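Long-range contact in N2152 (Neocallimastix frontalis, PDB 5U22), which is a family 39 glycoside hydrolase of an anaerobic rumen fungus, probably acting on several rare arabinosyl substrates: residues A[64-78]-A[96-110]. Sequence-based numbering, arbitrary orientation.
Sequences INVMRAPARAGNGRQ and GARVTIELADILPGW
Gln-78 NE2 gives one N-H to Leu-107 O and the other to Gly-109 O, both at 2.9 Å and within 2° of the amide plane, fastening the loop after strand 66-70 to the chain beyond strand 98-102; glutamine suits the place because a single amide nitrogen can bridge two carbonyls. CG lies anti to the backbone N (chi1 179°) and the bend at chi2 swings the amide across to them, while CG itself rests 3.5 Å from Asp-105 OD2, an oxygen held by Tyr-45. A leucine here would probably leave both carbonyls without their shared donor and free the 107-109 chain to shift. Between the strands, six backbone bonds run in parallel register from Arg-98 N to Ala-71 N. At their start, Arg-98 NH1 hydrogen-bonds Asn-65 OD1 at its guanidinium edge (3.2 Å), and Val-66 CG2 covers one guanidinium face. Across the sheet face shared with Thr-100, Arg-68 reaches out with its chain extended from CG to NE, and Glu-102 OE2 lies 3.6 Å from its NH2, over the guanidinium face, an ion pair by charge alone; the N-H groups of Arg-68 turn instead to Glu-143 (NE), Glu-246 (NH1) and Asn-146 (NH2). Just past strand 66-70, the small Ala-71 lets Ile-101 CG2 come within 3.6 Å of its CB. These neighbouring parallel strands, joined through helix 84-91, form a beta-alpha-beta unit of the TIM barrel, its C-terminal loops leading to Trp-110 beside a bound buffer molecule.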
# COMPACT_ATOMS: atom_id res chain seq x y z
N ILE A 64 -4.21 -3.81 -9.37
CA ILE A 64 -4.50 -3.63 -7.95
C ILE A 64 -4.18 -4.88 -7.14
O ILE A 64 -4.48 -6.00 -7.56
CB ILE A 64 -5.98 -3.23 -7.80
CG1 ILE A 64 -6.24 -1.85 -8.40
CG2 ILE A 64 -6.41 -3.27 -6.33
CD1 ILE A 64 -5.50 -0.73 -7.68
N ASN A 65 -3.61 -4.67 -5.94
CA ASN A 65 -3.38 -5.75 -4.99
C ASN A 65 -4.56 -5.85 -4.04
O ASN A 65 -5.46 -6.67 -4.24
CB ASN A 65 -2.06 -5.53 -4.24
CG ASN A 65 -1.72 -6.66 -3.30
OD1 ASN A 65 -2.04 -7.82 -3.56
ND2 ASN A 65 -1.08 -6.32 -2.19
N VAL A 66 -4.60 -5.00 -3.01
CA VAL A 66 -5.65 -5.05 -2.01
C VAL A 66 -6.19 -3.65 -1.78
O VAL A 66 -5.42 -2.74 -1.44
CB VAL A 66 -5.17 -5.64 -0.67
CG1 VAL A 66 -6.34 -5.76 0.28
CG2 VAL A 66 -4.52 -7.00 -0.88
N MET A 67 -7.51 -3.47 -1.94
CA MET A 67 -8.17 -2.23 -1.57
C MET A 67 -8.70 -2.34 -0.14
O MET A 67 -8.65 -3.40 0.49
CB MET A 67 -9.32 -1.91 -2.53
CG MET A 67 -8.91 -1.85 -3.98
SD MET A 67 -7.75 -0.52 -4.39
CE MET A 67 -8.80 0.94 -4.40
N ARG A 68 -9.25 -1.23 0.37
CA ARG A 68 -9.92 -1.22 1.67
C ARG A 68 -11.24 -0.47 1.53
O ARG A 68 -11.32 0.56 0.86
CB ARG A 68 -9.04 -0.56 2.74
CG ARG A 68 -9.55 -0.64 4.19
CD ARG A 68 -8.33 -0.39 5.07
NE ARG A 68 -8.51 -0.30 6.52
CZ ARG A 68 -8.46 0.84 7.21
NH1 ARG A 68 -8.34 2.01 6.59
NH2 ARG A 68 -8.56 0.81 8.53
N ALA A 69 -12.28 -1.01 2.15
CA ALA A 69 -13.62 -0.45 1.99
C ALA A 69 -14.41 -0.70 3.26
O ALA A 69 -14.12 -1.65 4.00
CB ALA A 69 -14.35 -1.07 0.78
N PRO A 70 -15.41 0.14 3.55
CA PRO A 70 -16.23 -0.06 4.75
C PRO A 70 -17.15 -1.26 4.61
O PRO A 70 -17.69 -1.54 3.54
CB PRO A 70 -17.05 1.24 4.82
CG PRO A 70 -17.15 1.68 3.35
CD PRO A 70 -15.77 1.36 2.81
N ALA A 71 -17.38 -1.95 5.74
CA ALA A 71 -18.28 -3.09 5.72
C ALA A 71 -19.70 -2.68 5.34
O ALA A 71 -20.43 -3.46 4.71
CB ALA A 71 -18.27 -3.81 7.07
N ARG A 72 -20.12 -1.47 5.73
CA ARG A 72 -21.42 -0.92 5.36
C ARG A 72 -21.25 0.54 4.96
O ARG A 72 -20.33 1.22 5.42
CB ARG A 72 -22.43 -1.00 6.51
CG ARG A 72 -22.72 -2.40 6.99
CD ARG A 72 -23.46 -3.22 5.93
NE ARG A 72 -24.19 -4.32 6.55
CZ ARG A 72 -24.75 -5.34 5.89
NH1 ARG A 72 -24.65 -5.46 4.58
NH2 ARG A 72 -25.41 -6.26 6.58
N ALA A 73 -22.14 1.02 4.10
CA ALA A 73 -22.16 2.42 3.72
C ALA A 73 -23.61 2.89 3.65
O ALA A 73 -24.54 2.10 3.49
CB ALA A 73 -21.46 2.66 2.37
N GLY A 74 -23.79 4.20 3.74
CA GLY A 74 -25.13 4.75 3.62
C GLY A 74 -25.71 5.22 4.94
O GLY A 74 -24.98 5.65 5.83
N ASN A 75 -27.04 5.15 5.06
CA ASN A 75 -27.72 5.71 6.22
C ASN A 75 -27.20 5.12 7.52
O ASN A 75 -27.19 3.90 7.71
CB ASN A 75 -29.22 5.44 6.11
CG ASN A 75 -30.00 6.11 7.22
OD1 ASN A 75 -30.04 7.33 7.30
ND2 ASN A 75 -30.61 5.31 8.09
N GLY A 76 -26.76 5.99 8.42
CA GLY A 76 -26.33 5.55 9.73
C GLY A 76 -24.93 4.97 9.79
O GLY A 76 -24.50 4.54 10.86
N ARG A 77 -24.22 4.95 8.67
CA ARG A 77 -22.89 4.37 8.60
C ARG A 77 -21.86 5.49 8.67
O ARG A 77 -22.19 6.68 8.76
CB ARG A 77 -22.75 3.54 7.32
CG ARG A 77 -23.90 2.58 7.06
CD ARG A 77 -24.25 1.72 8.26
NE ARG A 77 -25.13 0.63 7.85
CZ ARG A 77 -25.47 -0.39 8.63
NH1 ARG A 77 -25.01 -0.45 9.87
NH2 ARG A 77 -26.25 -1.34 8.17
N GLN A 78 -20.58 5.11 8.64
CA GLN A 78 -19.52 6.11 8.70
C GLN A 78 -19.58 7.05 7.51
O GLN A 78 -19.44 8.27 7.66
CB GLN A 78 -18.15 5.44 8.76
CG GLN A 78 -16.97 6.41 8.80
CD GLN A 78 -16.83 7.18 10.12
OE1 GLN A 78 -16.10 8.17 10.18
NE2 GLN A 78 -17.50 6.72 11.16
N GLY A 96 -6.75 -11.02 -9.65
CA GLY A 96 -5.85 -11.13 -8.51
C GLY A 96 -6.18 -10.25 -7.31
O GLY A 96 -5.62 -10.46 -6.23
N ALA A 97 -7.07 -9.28 -7.47
CA ALA A 97 -7.27 -8.24 -6.46
C ALA A 97 -8.18 -8.70 -5.32
O ALA A 97 -9.04 -9.57 -5.51
CB ALA A 97 -7.87 -6.99 -7.12
N ARG A 98 -7.99 -8.11 -4.14
CA ARG A 98 -8.81 -8.36 -2.96
C ARG A 98 -9.17 -7.04 -2.29
O ARG A 98 -8.65 -5.99 -2.65
CB ARG A 98 -8.12 -9.27 -1.93
CG ARG A 98 -8.18 -10.74 -2.26
CD ARG A 98 -6.90 -11.19 -2.90
NE ARG A 98 -5.77 -11.13 -1.97
CZ ARG A 98 -4.64 -10.49 -2.22
NH1 ARG A 98 -4.47 -9.83 -3.37
NH2 ARG A 98 -3.65 -10.52 -1.32
N VAL A 99 -10.05 -7.11 -1.31
CA VAL A 99 -10.46 -5.89 -0.61
C VAL A 99 -10.65 -6.18 0.87
O VAL A 99 -11.26 -7.19 1.25
CB VAL A 99 -11.73 -5.27 -1.23
CG1 VAL A 99 -12.90 -6.28 -1.25
CG2 VAL A 99 -12.10 -4.00 -0.51
N THR A 100 -10.11 -5.30 1.70
CA THR A 100 -10.20 -5.40 3.16
C THR A 100 -11.58 -4.93 3.62
O THR A 100 -12.05 -3.87 3.18
CB THR A 100 -9.12 -4.53 3.80
OG1 THR A 100 -7.82 -4.97 3.37
CG2 THR A 100 -9.20 -4.57 5.33
N ILE A 101 -12.20 -5.69 4.52
CA ILE A 101 -13.47 -5.30 5.14
C ILE A 101 -13.20 -4.50 6.41
O ILE A 101 -12.80 -5.07 7.43
CB ILE A 101 -14.32 -6.53 5.46
CG1 ILE A 101 -14.64 -7.30 4.18
CG2 ILE A 101 -15.59 -6.10 6.19
CD1 ILE A 101 -15.12 -8.72 4.41
N GLU A 102 -13.49 -3.21 6.39
CA GLU A 102 -13.30 -2.35 7.57
C GLU A 102 -14.60 -2.33 8.37
O GLU A 102 -15.51 -1.55 8.11
CB GLU A 102 -12.89 -0.94 7.14
CG GLU A 102 -12.47 -0.03 8.32
CD GLU A 102 -12.43 1.45 7.94
OE1 GLU A 102 -13.00 1.81 6.89
OE2 GLU A 102 -11.82 2.25 8.69
N LEU A 103 -14.69 -3.21 9.37
CA LEU A 103 -15.94 -3.34 10.12
C LEU A 103 -16.27 -2.08 10.91
O LEU A 103 -17.46 -1.81 11.14
CB LEU A 103 -15.85 -4.54 11.07
CG LEU A 103 -15.76 -5.93 10.43
CD1 LEU A 103 -15.38 -6.99 11.47
CD2 LEU A 103 -17.09 -6.28 9.79
N ALA A 104 -15.26 -1.31 11.33
CA ALA A 104 -15.52 -0.13 12.16
C ALA A 104 -16.50 0.82 11.49
O ALA A 104 -17.30 1.48 12.16
CB ALA A 104 -14.22 0.60 12.48
N ASP A 105 -16.47 0.91 10.16
CA ASP A 105 -17.27 1.92 9.50
C ASP A 105 -18.75 1.55 9.41
O ASP A 105 -19.54 2.31 8.83
CB ASP A 105 -16.69 2.24 8.12
CG ASP A 105 -15.53 3.21 8.21
OD1 ASP A 105 -14.97 3.35 9.32
OD2 ASP A 105 -15.21 3.88 7.20
N ILE A 106 -19.14 0.41 9.98
CA ILE A 106 -20.55 0.20 10.32
C ILE A 106 -21.07 1.37 11.13
O ILE A 106 -22.25 1.74 11.03
CB ILE A 106 -20.71 -1.13 11.10
CG1 ILE A 106 -20.56 -2.33 10.17
CG2 ILE A 106 -22.07 -1.18 11.84
CD1 ILE A 106 -20.59 -3.64 10.90
N LEU A 107 -20.22 1.97 11.93
CA LEU A 107 -20.59 2.97 12.94
C LEU A 107 -20.36 4.39 12.43
O LEU A 107 -19.38 4.65 11.74
CB LEU A 107 -19.77 2.78 14.21
CG LEU A 107 -19.92 1.40 14.85
CD1 LEU A 107 -19.02 1.32 16.08
CD2 LEU A 107 -21.38 1.11 15.21
N PRO A 108 -21.25 5.31 12.82
CA PRO A 108 -21.09 6.72 12.43
C PRO A 108 -20.24 7.49 13.43
O PRO A 108 -20.05 7.07 14.57
CB PRO A 108 -22.54 7.22 12.47
CG PRO A 108 -23.09 6.51 13.69
CD PRO A 108 -22.43 5.12 13.67
N GLY A 109 -19.74 8.63 12.97
CA GLY A 109 -19.03 9.56 13.84
C GLY A 109 -17.54 9.30 13.87
O GLY A 109 -17.06 8.19 13.64
N TRP A 110 -16.78 10.36 14.15
CA TRP A 110 -15.34 10.23 14.42
C TRP A 110 -14.97 11.07 15.64
O TRP A 110 -15.06 12.30 15.59
CB TRP A 110 -14.50 10.65 13.21
CG TRP A 110 -13.03 10.37 13.41
CD1 TRP A 110 -12.11 11.22 13.95
CD2 TRP A 110 -12.32 9.17 13.10
NE1 TRP A 110 -10.87 10.62 13.98
CE2 TRP A 110 -10.97 9.36 13.47
CE3 TRP A 110 -12.70 7.94 12.53
CZ2 TRP A 110 -9.99 8.37 13.29
CZ3 TRP A 110 -11.72 6.96 12.36
CH2 TRP A 110 -10.38 7.18 12.74
O HOH W 1 -24.77 1.40 11.88
O HOH W 2 -19.97 9.40 10.16